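Local coordinates for protein acetylxylan esterase (PDB 5BN1) that removes acetyl side groups from the xylose backbone units of xylan and xylo-oligosaccharides as an octameric serine esterase of the GDSL family, at residues D14-C19 with T35-Y40. The protein carries 1 engineered substitution. Numbering follows the deposited sequence.
Sequences DSITDC and TGYVAY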
loop_
_atom_site.group_PDB
_atom_site.type_symbol
_atom_site.label_atom_id
_atom_site.label_comp_id
_atom_site.label_asym_id
_atom_site.label_seq_id
_atom_site.Cartn_x
_atom_site.Cartn_y
_atom_site.Cartn_z
ATOM N N ASP A 14 -20.706 -5.277 20.238
ATOM C CA ASP A 14 -20.537 -4.601 18.920
ATOM C C ASP A 14 -19.182 -3.874 18.818
ATOM O O ASP A 14 -18.273 -4.247 19.486
ATOM C CB ASP A 14 -21.766 -3.741 18.708
ATOM C CG ASP A 14 -21.964 -2.749 19.764
ATOM O OD1 ASP A 14 -20.985 -2.285 20.394
ATOM O OD2 ASP A 14 -23.116 -2.431 20.101
ATOM N N SER A 15 -19.162 -2.827 18.000
ATOM C CA SER A 15 -17.879 -2.108 17.864
ATOM C C SER A 15 -17.324 -1.553 19.135
ATOM O O SER A 15 -16.108 -1.453 19.309
ATOM C CB SER A 15 -17.963 -0.920 16.894
ATOM O OG SER A 15 -19.010 -0.027 17.326
ATOM N N ILE A 16 -18.141 -1.197 20.088
ATOM C CA ILE A 16 -17.691 -0.590 21.372
ATOM C C ILE A 16 -16.828 -1.611 22.068
ATOM O O ILE A 16 -15.893 -1.255 22.783
ATOM C CB ILE A 16 -18.882 -0.048 22.205
ATOM C CG1 ILE A 16 -19.743 0.898 21.383
ATOM C CG2 ILE A 16 -18.324 0.628 23.479
ATOM C CD1 ILE A 16 -19.058 2.058 20.749
ATOM N N THR A 17 -17.237 -2.876 21.981
ATOM C CA THR A 17 -16.544 -3.996 22.545
ATOM C C THR A 17 -15.325 -4.366 21.676
ATOM O O THR A 17 -14.200 -4.506 22.199
ATOM C CB THR A 17 -17.498 -5.192 22.851
ATOM O OG1 THR A 17 -18.466 -4.695 23.746
ATOM C CG2 THR A 17 -16.723 -6.366 23.473
ATOM N N ASP A 18 -15.553 -4.574 20.386
ATOM C CA ASP A 18 -14.558 -4.970 19.363
ATOM C C ASP A 18 -13.266 -4.127 19.444
ATOM O O ASP A 18 -12.190 -4.608 19.843
ATOM C CB ASP A 18 -15.269 -4.891 18.020
ATOM C CG ASP A 18 -14.424 -5.339 16.835
ATOM O OD1 ASP A 18 -13.216 -5.434 16.981
ATOM O OD2 ASP A 18 -14.993 -5.597 15.759
ATOM N N CYS A 19 -13.458 -2.824 19.128
ATOM C CA CYS A 19 -12.358 -1.850 19.153
ATOM C C CYS A 19 -11.139 -2.412 18.387
ATOM O O CYS A 19 -10.017 -2.197 18.860
ATOM C CB CYS A 19 -11.982 -1.427 20.473
ATOM S SG CYS A 19 -13.255 -0.395 21.207
ATOM N N THR A 35 -8.491 -1.719 21.381
ATOM C CA THR A 35 -8.026 -0.469 21.982
ATOM C C THR A 35 -9.025 0.339 22.745
ATOM O O THR A 35 -8.940 1.577 22.816
ATOM C CB THR A 35 -7.422 0.459 20.874
ATOM O OG1 THR A 35 -8.384 0.643 19.836
ATOM C CG2 THR A 35 -6.186 -0.269 20.301
ATOM N N GLY A 36 -9.999 -0.297 23.402
ATOM C CA GLY A 36 -11.058 0.400 24.108
ATOM C C GLY A 36 -11.219 -0.247 25.484
ATOM O O GLY A 36 -10.309 -0.691 26.194
ATOM N N TYR A 37 -12.490 -0.211 25.905
ATOM C CA TYR A 37 -12.766 -0.432 27.346
ATOM C C TYR A 37 -12.337 -1.858 27.779
ATOM O O TYR A 37 -11.938 -1.973 28.922
ATOM C CB TYR A 37 -14.237 -0.181 27.776
ATOM C CG TYR A 37 -15.262 -1.232 27.411
ATOM C CD1 TYR A 37 -15.866 -1.320 26.156
ATOM C CD2 TYR A 37 -15.530 -2.276 28.311
ATOM C CE1 TYR A 37 -16.753 -2.341 25.797
ATOM C CE2 TYR A 37 -16.413 -3.275 27.947
ATOM C CZ TYR A 37 -16.997 -3.327 26.738
ATOM O OH TYR A 37 -17.867 -4.384 26.341
ATOM N N VAL A 38 -12.443 -2.859 26.922
ATOM C CA VAL A 38 -11.991 -4.198 27.303
ATOM C C VAL A 38 -10.490 -4.188 27.692
ATOM O O VAL A 38 -10.114 -4.607 28.735
ATOM C CB VAL A 38 -12.303 -5.199 26.237
ATOM C CG1 VAL A 38 -11.709 -6.589 26.557
ATOM C CG2 VAL A 38 -13.829 -5.335 26.040
ATOM N N ALA A 39 -9.714 -3.577 26.817
ATOM C CA ALA A 39 -8.313 -3.515 27.112
ATOM C C ALA A 39 -8.057 -2.725 28.356
ATOM O O ALA A 39 -7.098 -3.053 29.099
ATOM C CB ALA A 39 -7.556 -2.919 25.929
ATOM N N TYR A 40 -8.752 -1.621 28.552
ATOM C CA TYR A 40 -8.558 -0.792 29.708
ATOM C C TYR A 40 -8.890 -1.513 31.020
ATOM O O TYR A 40 -8.222 -1.387 32.035
ATOM C CB TYR A 40 -9.280 0.538 29.632
ATOM C CG TYR A 40 -8.958 1.434 28.471
ATOM C CD1 TYR A 40 -7.842 1.224 27.739
ATOM C CD2 TYR A 40 -9.711 2.492 28.226
ATOM C CE1 TYR A 40 -7.565 2.048 26.618
ATOM C CE2 TYR A 40 -9.489 3.325 27.108
ATOM C CZ TYR A 40 -8.420 3.098 26.360
ATOM O OH TYR A 40 -8.103 3.956 25.262
HETATM O O HOH W 1 -13.343 -2.667 23.950
HETATM O O HOH W 2 -8.013 -0.303 17.343
#
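Tyr37 and Thr17 meet through their hydroxyls, Tyr37 OH lying 2.7 Å from Thr17 OG1, which sits at the edge of the phenol ring and in its plane. Tyr37 CG stands between its own backbone N and carbonyl carbon (chi1 76°), a torsion that carries the ring across to the short helix 15-18. A direct backbone bond joins the end of 14-19 to the start of 35-40: Thr35 N donates to Cys19 O (3.0 Å, 154° at the hydrogen). Two waters complete the polar seam. One donates to Ile16 O and to Thr17 O (2.7 Å) and accepts from Val38 N in the first turn of helix 37-48; the other links Cys19 O to Thr35 OG1. Among the apolar contacts, Ile16 CG2 reaches the CD1-CE1 side of the Tyr37 ring at 4.1 Å from CE1, and Thr17 CG2 touches Val38 CG2 at 4.0 Å. Cys19 SG packs 3.7 Å from Gly36 CA, where any side chain would collide with the sulfur. A leucine in place of Tyr37 would probably leave Thr17 OG1 without its phenol partner and open a gap beside Ile16. Asp14 OD1 caps helix 15-18 by accepting from Ile16 N (3.1 Å). This turn bears Ser15, the inferred nucleophile, whose OG is hydrogen-bonded to His194 NE2, as expected of an SGNH hydrolase triad. The contact thus sets the nucleophile turn, which follows strand 8-13, against the start of helix 37-48; Met88 of strand 84-88 touches Ile16, Thr17 and Tyr37, while helix 197-211 packs on Ile16 and Cys19 through Leu203 and His200.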